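Putative DNA protection protein (Streptomyces coelicolor, PDB 4CYB) probably binds and oxidises iron as a Dps-family member of the ferritin superfamily, and assembles into a shell of twelve subunits. Local coordinates at residues 19-30 with 126-137. Residues are numbered along the deposited sequence; the frame is centred on the assembly and turned at random.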
ATOM      1  N   ASP J  19     -13.196   0.883  44.349  1.00 27.74           N
ATOM      2  CA  ASP J  19     -13.566   2.308  44.450  1.00 28.07           C
ATOM      3  C   ASP J  19     -12.929   3.132  43.297  1.00 25.40           C
ATOM      4  O   ASP J  19     -13.579   4.019  42.731  1.00 24.80           O
ATOM      5  CB  ASP J  19     -13.032   2.924  45.751  1.00 27.14           C
ATOM      6  CG  ASP J  19     -13.884   2.573  46.971  1.00 30.92           C
ATOM      7  OD1 ASP J  19     -15.032   2.093  46.815  1.00 29.46           O
ATOM      8  OD2 ASP J  19     -13.365   2.744  48.102  1.00 32.60           O
ATOM      9  N   THR J  20     -11.668   2.841  43.021  1.00 25.32           N
ATOM     10  CA  THR J  20     -10.896   3.501  41.955  1.00 26.03           C
ATOM     11  C   THR J  20     -11.534   3.243  40.608  1.00 24.84           C
ATOM     12  O   THR J  20     -11.791   4.184  39.866  1.00 23.80           O
ATOM     13  CB  THR J  20      -9.431   3.082  41.949  1.00 28.01           C
ATOM     14  OG1 THR J  20      -8.845   3.562  43.169  1.00 26.24           O
ATOM     15  CG2 THR J  20      -8.677   3.730  40.754  1.00 24.14           C
ATOM     16  N   ARG J  21     -11.885   2.008  40.350  1.00 22.64           N
ATOM     17  CA  ARG J  21     -12.536   1.679  39.075  1.00 24.21           C
ATOM     18  C   ARG J  21     -13.914   2.291  38.900  1.00 24.98           C
ATOM     19  O   ARG J  21     -14.242   2.842  37.853  1.00 23.02           O
ATOM     20  CB  ARG J  21     -12.561   0.155  38.912  1.00 24.20           C
ATOM     21  CG  ARG J  21     -11.146  -0.399  38.882  1.00 25.68           C
ATOM     22  CD  ARG J  21     -11.127  -1.872  38.563  1.00 28.31           C
ATOM     23  NE  ARG J  21     -11.560  -2.731  39.671  1.00 26.76           N
ATOM     24  CZ  ARG J  21     -12.684  -3.414  39.734  1.00 26.23           C
ATOM     25  NH1 ARG J  21     -13.558  -3.385  38.732  1.00 23.76           N
ATOM     26  NH2 ARG J  21     -12.938  -4.191  40.799  1.00 26.57           N
ATOM     27  N   LEU J  22     -14.728   2.256  39.952  1.00 23.33           N
ATOM     28  CA  LEU J  22     -16.024   2.864  39.891  1.00 26.00           C
ATOM     29  C   LEU J  22     -15.948   4.359  39.613  1.00 24.11           C
ATOM     30  O   LEU J  22     -16.700   4.901  38.801  1.00 24.56           O
ATOM     31  CB  LEU J  22     -16.694   2.667  41.258  1.00 31.30           C
ATOM     32  CG  LEU J  22     -18.177   2.345  41.369  1.00 39.64           C
ATOM     33  CD1 LEU J  22     -18.803   3.221  42.462  1.00 36.60           C
ATOM     34  CD2 LEU J  22     -18.949   2.434  40.078  1.00 35.97           C
ATOM     35  N   TYR J  23     -15.056   5.046  40.304  1.00 23.39           N
ATOM     36  CA  TYR J  23     -14.901   6.486  40.105  1.00 25.66           C
ATOM     37  C   TYR J  23     -14.405   6.798  38.666  1.00 23.70           C
ATOM     38  O   TYR J  23     -14.919   7.703  37.987  1.00 22.23           O
ATOM     39  CB  TYR J  23     -13.964   7.092  41.167  1.00 24.23           C
ATOM     40  CG  TYR J  23     -13.826   8.583  40.995  1.00 26.72           C
ATOM     41  CD1 TYR J  23     -14.814   9.469  41.512  1.00 27.63           C
ATOM     42  CD2 TYR J  23     -12.734   9.123  40.344  1.00 27.51           C
ATOM     43  CE1 TYR J  23     -14.690  10.837  41.357  1.00 29.74           C
ATOM     44  CE2 TYR J  23     -12.615  10.509  40.162  1.00 27.80           C
ATOM     45  CZ  TYR J  23     -13.604  11.359  40.690  1.00 30.66           C
ATOM     46  OH  TYR J  23     -13.492  12.725  40.524  1.00 29.87           O
ATOM     47  N   SER J  24     -13.422   6.047  38.194  1.00 24.67           N
ATOM     48  CA  SER J  24     -12.880   6.328  36.827  1.00 23.55           C
ATOM     49  C   SER J  24     -14.004   6.095  35.817  1.00 22.67           C
ATOM     50  O   SER J  24     -14.162   6.914  34.877  1.00 23.95           O
ATOM     51  CB  SER J  24     -11.661   5.446  36.529  1.00 21.30           C
ATOM     52  OG  SER J  24     -10.508   5.917  37.176  1.00 25.60           O
ATOM     53  N   CYS J  25     -14.790   5.028  35.996  1.00 22.60           N
ATOM     54  CA  CYS J  25     -15.905   4.782  35.072  1.00 22.33           C
ATOM     55  C   CYS J  25     -16.968   5.897  35.057  1.00 24.54           C
ATOM     56  O   CYS J  25     -17.447   6.256  34.000  1.00 22.35           O
ATOM     57  CB  CYS J  25     -16.596   3.443  35.272  1.00 24.40           C
ATOM     58  SG  CYS J  25     -15.520   2.041  34.856  1.00 26.04           S
ATOM     59  N   GLN J  26     -17.307   6.462  36.242  1.00 23.20           N
ATOM     60  CA  GLN J  26     -18.213   7.623  36.254  1.00 22.84           C
ATOM     61  C   GLN J  26     -17.602   8.799  35.522  1.00 23.39           C
ATOM     62  O   GLN J  26     -18.322   9.425  34.732  1.00 26.41           O
ATOM     63  CB  GLN J  26     -18.493   8.084  37.703  1.00 26.40           C
ATOM     64  CG  GLN J  26     -19.232   7.058  38.513  1.00 34.34           C
ATOM     65  CD  GLN J  26     -19.179   7.345  40.037  1.00 42.69           C
ATOM     66  OE1 GLN J  26     -19.747   6.587  40.822  1.00 46.09           O
ATOM     67  NE2 GLN J  26     -18.517   8.438  40.440  1.00 47.66           N
ATOM     68  N   ARG J  27     -16.322   9.131  35.754  1.00 21.03           N
ATOM     69  CA  ARG J  27     -15.738  10.265  35.064  1.00 22.64           C
ATOM     70  C   ARG J  27     -15.649   9.980  33.534  1.00 24.63           C
ATOM     71  O   ARG J  27     -15.935  10.870  32.705  1.00 23.80           O
ATOM     72  CB  ARG J  27     -14.352  10.663  35.591  1.00 24.29           C
ATOM     73  CG  ARG J  27     -14.279  10.992  37.074  1.00 28.33           C
ATOM     74  CD  ARG J  27     -15.287  12.037  37.532  1.00 26.37           C
ATOM     75  NE  ARG J  27     -15.224  13.260  36.768  1.00 26.10           N
ATOM     76  CZ  ARG J  27     -14.563  14.368  37.117  1.00 28.91           C
ATOM     77  NH1 ARG J  27     -13.838  14.432  38.253  1.00 30.33           N
ATOM     78  NH2 ARG J  27     -14.657  15.428  36.345  1.00 27.52           N
ATOM     79  N   LEU J  28     -15.257   8.745  33.200  1.00 22.26           N
ATOM     80  CA  LEU J  28     -15.088   8.410  31.757  1.00 20.85           C
ATOM     81  C   LEU J  28     -16.423   8.482  31.059  1.00 21.78           C
ATOM     82  O   LEU J  28     -16.465   8.928  29.882  1.00 25.49           O
ATOM     83  CB  LEU J  28     -14.426   7.031  31.571  1.00 20.78           C
ATOM     84  CG  LEU J  28     -12.924   7.016  31.896  1.00 21.12           C
ATOM     85  CD1 LEU J  28     -12.349   5.612  32.030  1.00 22.65           C
ATOM     86  CD2 LEU J  28     -12.098   7.863  30.919  1.00 25.46           C
ATOM     87  N   ASN J  29     -17.490   8.017  31.718  1.00 20.89           N
ATOM     88  CA  ASN J  29     -18.791   8.026  31.080  1.00 22.52           C
ATOM     89  C   ASN J  29     -19.308   9.423  30.807  1.00 22.47           C
ATOM     90  O   ASN J  29     -20.028   9.637  29.856  1.00 21.02           O
ATOM     91  CB  ASN J  29     -19.854   7.167  31.777  1.00 22.99           C
ATOM     92  CG  ASN J  29     -19.859   5.733  31.272  1.00 26.28           C
ATOM     93  OD1 ASN J  29     -19.782   5.492  30.059  1.00 26.28           O
ATOM     94  ND2 ASN J  29     -19.986   4.784  32.186  1.00 22.52           N
ATOM     95  N   LYS J  30     -18.969  10.379  31.660  1.00 22.64           N
ATOM     96  CA  LYS J  30     -19.378  11.754  31.376  1.00 20.54           C
ATOM     97  C   LYS J  30     -18.634  12.292  30.161  1.00 21.25           C
ATOM     98  O   LYS J  30     -19.250  12.919  29.263  1.00 21.55           O
ATOM     99  CB  LYS J  30     -19.161  12.667  32.629  1.00 21.98           C
ATOM    100  CG  LYS J  30     -19.547  14.141  32.394  1.00 25.94           C
ATOM    101  CD  LYS J  30     -20.961  14.291  31.832  1.00 26.25           C
ATOM    102  CE  LYS J  30     -21.437  15.734  31.991  1.00 26.50           C
ATOM    103  NZ  LYS J  30     -20.490  16.733  31.463  1.00 25.01           N
ATOM    104  N   GLU J 126     -13.747  19.546  31.946  1.00 28.02           N
ATOM    105  CA  GLU J 126     -14.010  18.244  32.569  1.00 34.50           C
ATOM    106  C   GLU J 126     -12.773  17.357  32.578  1.00 32.95           C
ATOM    107  O   GLU J 126     -12.504  16.677  33.552  1.00 33.58           O
ATOM    108  CB  GLU J 126     -15.098  17.497  31.800  1.00 40.89           C
ATOM    109  CG  GLU J 126     -16.495  17.949  32.152  1.00 53.17           C
ATOM    110  CD  GLU J 126     -17.216  17.057  33.149  1.00 54.05           C
ATOM    111  OE1 GLU J 126     -16.610  16.102  33.765  1.00 45.81           O
ATOM    112  OE2 GLU J 126     -18.432  17.344  33.303  1.00 53.80           O
ATOM    113  N   CYS J 127     -12.038  17.318  31.463  1.00 30.76           N
ATOM    114  CA  CYS J 127     -10.826  16.505  31.356  1.00 28.45           C
ATOM    115  C   CYS J 127      -9.737  16.875  32.317  1.00 28.59           C
ATOM    116  O   CYS J 127      -9.119  15.998  32.869  1.00 25.93           O
ATOM    117  CB  CYS J 127     -10.166  16.664  29.987  1.00 34.34           C
ATOM    118  SG  CYS J 127     -10.766  15.458  28.818  1.00 46.32           S
ATOM    119  N   HIS J 128      -9.425  18.155  32.456  1.00 28.14           N
ATOM    120  CA  HIS J 128      -8.361  18.540  33.439  1.00 29.21           C
ATOM    121  C   HIS J 128      -8.720  18.047  34.834  1.00 28.16           C
ATOM    122  O   HIS J 128      -7.877  17.469  35.540  1.00 26.75           O
ATOM    123  CB  HIS J 128      -8.191  20.060  33.469  1.00 30.44           C
ATOM    124  CG  HIS J 128      -7.431  20.612  32.278  1.00 27.45           C
ATOM    125  ND1 HIS J 128      -6.111  20.388  32.087  1.00 30.64           N
ATOM    126  CD2 HIS J 128      -7.856  21.381  31.214  1.00 27.77           C
ATOM    127  CE1 HIS J 128      -5.697  21.032  30.975  1.00 27.82           C
ATOM    128  NE2 HIS J 128      -6.761  21.650  30.440  1.00 29.87           N
ATOM    129  N   ASP J 129      -9.980  18.268  35.219  1.00 28.17           N
ATOM    130  CA  ASP J 129     -10.459  17.850  36.547  1.00 27.66           C
ATOM    131  C   ASP J 129     -10.429  16.328  36.696  1.00 29.13           C
ATOM    132  O   ASP J 129      -9.903  15.802  37.684  1.00 28.85           O
ATOM    133  CB  ASP J 129     -11.872  18.398  36.821  1.00 27.01           C
ATOM    134  CG  ASP J 129     -12.404  17.954  38.168  1.00 35.14           C
ATOM    135  OD1 ASP J 129     -11.832  18.429  39.166  1.00 33.40           O
ATOM    136  OD2 ASP J 129     -13.328  17.099  38.248  1.00 35.99           O
ATOM    137  N   ALA J 130     -11.002  15.598  35.730  1.00 22.63           N
ATOM    138  CA  ALA J 130     -11.012  14.120  35.793  1.00 24.53           C
ATOM    139  C   ALA J 130      -9.603  13.548  35.750  1.00 22.91           C
ATOM    140  O   ALA J 130      -9.323  12.580  36.447  1.00 25.06           O
ATOM    141  CB  ALA J 130     -11.877  13.495  34.680  1.00 23.64           C
ATOM    142  N   ALA J 131      -8.710  14.141  34.956  1.00 23.40           N
ATOM    143  CA  ALA J 131      -7.287  13.728  34.946  1.00 23.17           C
ATOM    144  C   ALA J 131      -6.622  13.830  36.321  1.00 25.84           C
ATOM    145  O   ALA J 131      -5.996  12.862  36.797  1.00 24.80           O
ATOM    146  CB  ALA J 131      -6.483  14.490  33.887  1.00 22.66           C
ATOM    147  N   ALA J 132      -6.801  14.978  36.969  1.00 26.29           N
ATOM    148  CA  ALA J 132      -6.229  15.168  38.322  1.00 25.80           C
ATOM    149  C   ALA J 132      -6.813  14.151  39.322  1.00 26.28           C
ATOM    150  O   ALA J 132      -6.072  13.544  40.102  1.00 29.55           O
ATOM    151  CB  ALA J 132      -6.481  16.586  38.804  1.00 26.28           C
ATOM    152  N   ARG J 133      -8.134  13.975  39.337  1.00 26.16           N
ATOM    153  CA  ARG J 133      -8.783  13.113  40.338  1.00 27.38           C
ATOM    154  C   ARG J 133      -8.521  11.646  40.122  1.00 30.90           C
ATOM    155  O   ARG J 133      -8.255  10.929  41.068  1.00 28.61           O
ATOM    156  CB  ARG J 133     -10.289  13.332  40.390  1.00 28.89           C
ATOM    157  CG  ARG J 133     -10.758  14.737  40.688  1.00 36.12           C
ATOM    158  CD  ARG J 133     -10.633  15.022  42.183  1.00 41.27           C
ATOM    159  NE  ARG J 133      -9.298  15.542  42.510  1.00 48.33           N
ATOM    160  CZ  ARG J 133      -8.827  16.741  42.136  1.00 51.82           C
ATOM    161  NH1 ARG J 133      -9.567  17.564  41.408  1.00 57.64           N
ATOM    162  NH2 ARG J 133      -7.602  17.121  42.483  1.00 52.27           N
ATOM    163  N   THR J 134      -8.582  11.176  38.869  1.00 26.57           N
ATOM    164  CA  THR J 134      -8.236   9.753  38.606  1.00 25.90           C
ATOM    165  C   THR J 134      -6.768   9.481  38.923  1.00 26.68           C
ATOM    166  O   THR J 134      -6.439   8.422  39.424  1.00 29.29           O
ATOM    167  CB  THR J 134      -8.585   9.306  37.148  1.00 24.30           C
ATOM    168  OG1 THR J 134      -7.865  10.123  36.230  1.00 26.35           O
ATOM    169  CG2 THR J 134     -10.047   9.476  36.912  1.00 25.01           C
ATOM    170  N   GLN J 135      -5.889  10.442  38.666  1.00 26.89           N
ATOM    171  CA  GLN J 135      -4.492  10.268  39.048  1.00 29.53           C
ATOM    172  C   GLN J 135      -4.337  10.133  40.589  1.00 31.99           C
ATOM    173  O   GLN J 135      -3.607   9.269  41.090  1.00 28.12           O
ATOM    174  CB  GLN J 135      -3.641  11.429  38.542  1.00 27.26           C
ATOM    175  CG  GLN J 135      -2.134  11.311  38.818  1.00 33.36           C
ATOM    176  CD  GLN J 135      -1.551  10.059  38.154  1.00 41.64           C
ATOM    177  OE1 GLN J 135      -1.502   9.966  36.920  1.00 37.52           O
ATOM    178  NE2 GLN J 135      -1.185   9.059  38.966  1.00 41.02           N
ATOM    179  N   GLU J 136      -5.041  10.975  41.338  1.00 34.05           N
ATOM    180  CA  GLU J 136      -4.992  10.877  42.808  1.00 35.97           C
ATOM    181  C   GLU J 136      -5.441   9.522  43.320  1.00 33.06           C
ATOM    182  O   GLU J 136      -4.912   9.049  44.319  1.00 31.87           O
ATOM    183  CB  GLU J 136      -5.926  11.896  43.449  1.00 41.14           C
ATOM    184  CG  GLU J 136      -5.352  13.264  43.606  1.00 43.68           C
ATOM    185  CD  GLU J 136      -6.479  14.279  43.794  1.00 56.22           C
ATOM    186  OE1 GLU J 136      -7.545  13.917  44.366  1.00 47.33           O
ATOM    187  OE2 GLU J 136      -6.310  15.434  43.328  1.00 64.52           O
ATOM    188  N   TYR J 137      -6.457   8.926  42.686  1.00 31.23           N
ATOM    189  CA  TYR J 137      -6.910   7.587  43.060  1.00 31.58           C
ATOM    190  C   TYR J 137      -5.998   6.462  42.581  1.00 31.77           C
ATOM    191  O   TYR J 137      -6.283   5.323  42.880  1.00 34.35           O
ATOM    192  CB  TYR J 137      -8.268   7.272  42.453  1.00 34.60           C
ATOM    193  CG  TYR J 137      -9.528   7.504  43.231  1.00 43.87           C
ATOM    194  CD1 TYR J 137     -10.003   6.544  44.186  1.00 53.25           C
ATOM    195  CD2 TYR J 137     -10.323   8.631  42.961  1.00 46.11           C
ATOM    196  CE1 TYR J 137     -11.208   6.733  44.886  1.00 49.84           C
ATOM    197  CE2 TYR J 137     -11.531   8.830  43.644  1.00 52.12           C
ATOM    198  CZ  TYR J 137     -11.963   7.891  44.603  1.00 53.45           C
ATOM    199  OH  TYR J 137     -13.150   8.141  45.259  1.00 50.77           O
TER
HETATM  200  O   HOH W   1     -15.776  13.346  33.747  1.00 32.74           O
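Two antiparallel helices of the ferritin-like four-helix bundle meet where Arg-27 of helix 18-48 settles as a knob among Glu-126, Asp-129, Ala-130 and Arg-133 of helix 109-136. The segment axes run at 172° and approach to 10.1 Å. Bent at chi2 and chi3, the arginine chain lays its guanidinium flat over Ala-130 CB, a methyl small enough to sit beneath the plane's centre. In that plane, Arg-27 NH1 and NH2 both grip one oxygen, Asp-129 OD2, at 2.7 and 2.9 Å, while NH2 reaches weakly to Glu-126 OE1. NH1 also donates to Tyr-23 OH, and a water ties Arg-27 O and NE to Glu-126 OE1. With an alanine at Arg-27, Asp-129 OD2 would probably lose both paired donors and a gap would open over Ala-130 CB. In this bundle of helices 18-48, 54-81, 109-136 and 140-164, Leu-28 packs on helix 54-81, whereas the seam with helix 109-136 carries charged side chains. There Lys-30 NZ forms a salt bridge to Glu-126 OE2 at 2.8 Å, from above the carboxylate plane, and a second one to Asp-34. Tyr-23 CG lies anti to the backbone N (chi1 -178°), which brings its ring into an offset stack with Tyr-137, centroids 4.8 Å apart and planes at 27°. One residue on, the small Ser-24 lets Thr-134 CG2 come within 3.6 Å of its OG, which is hydrogen-bonded to Asp-139.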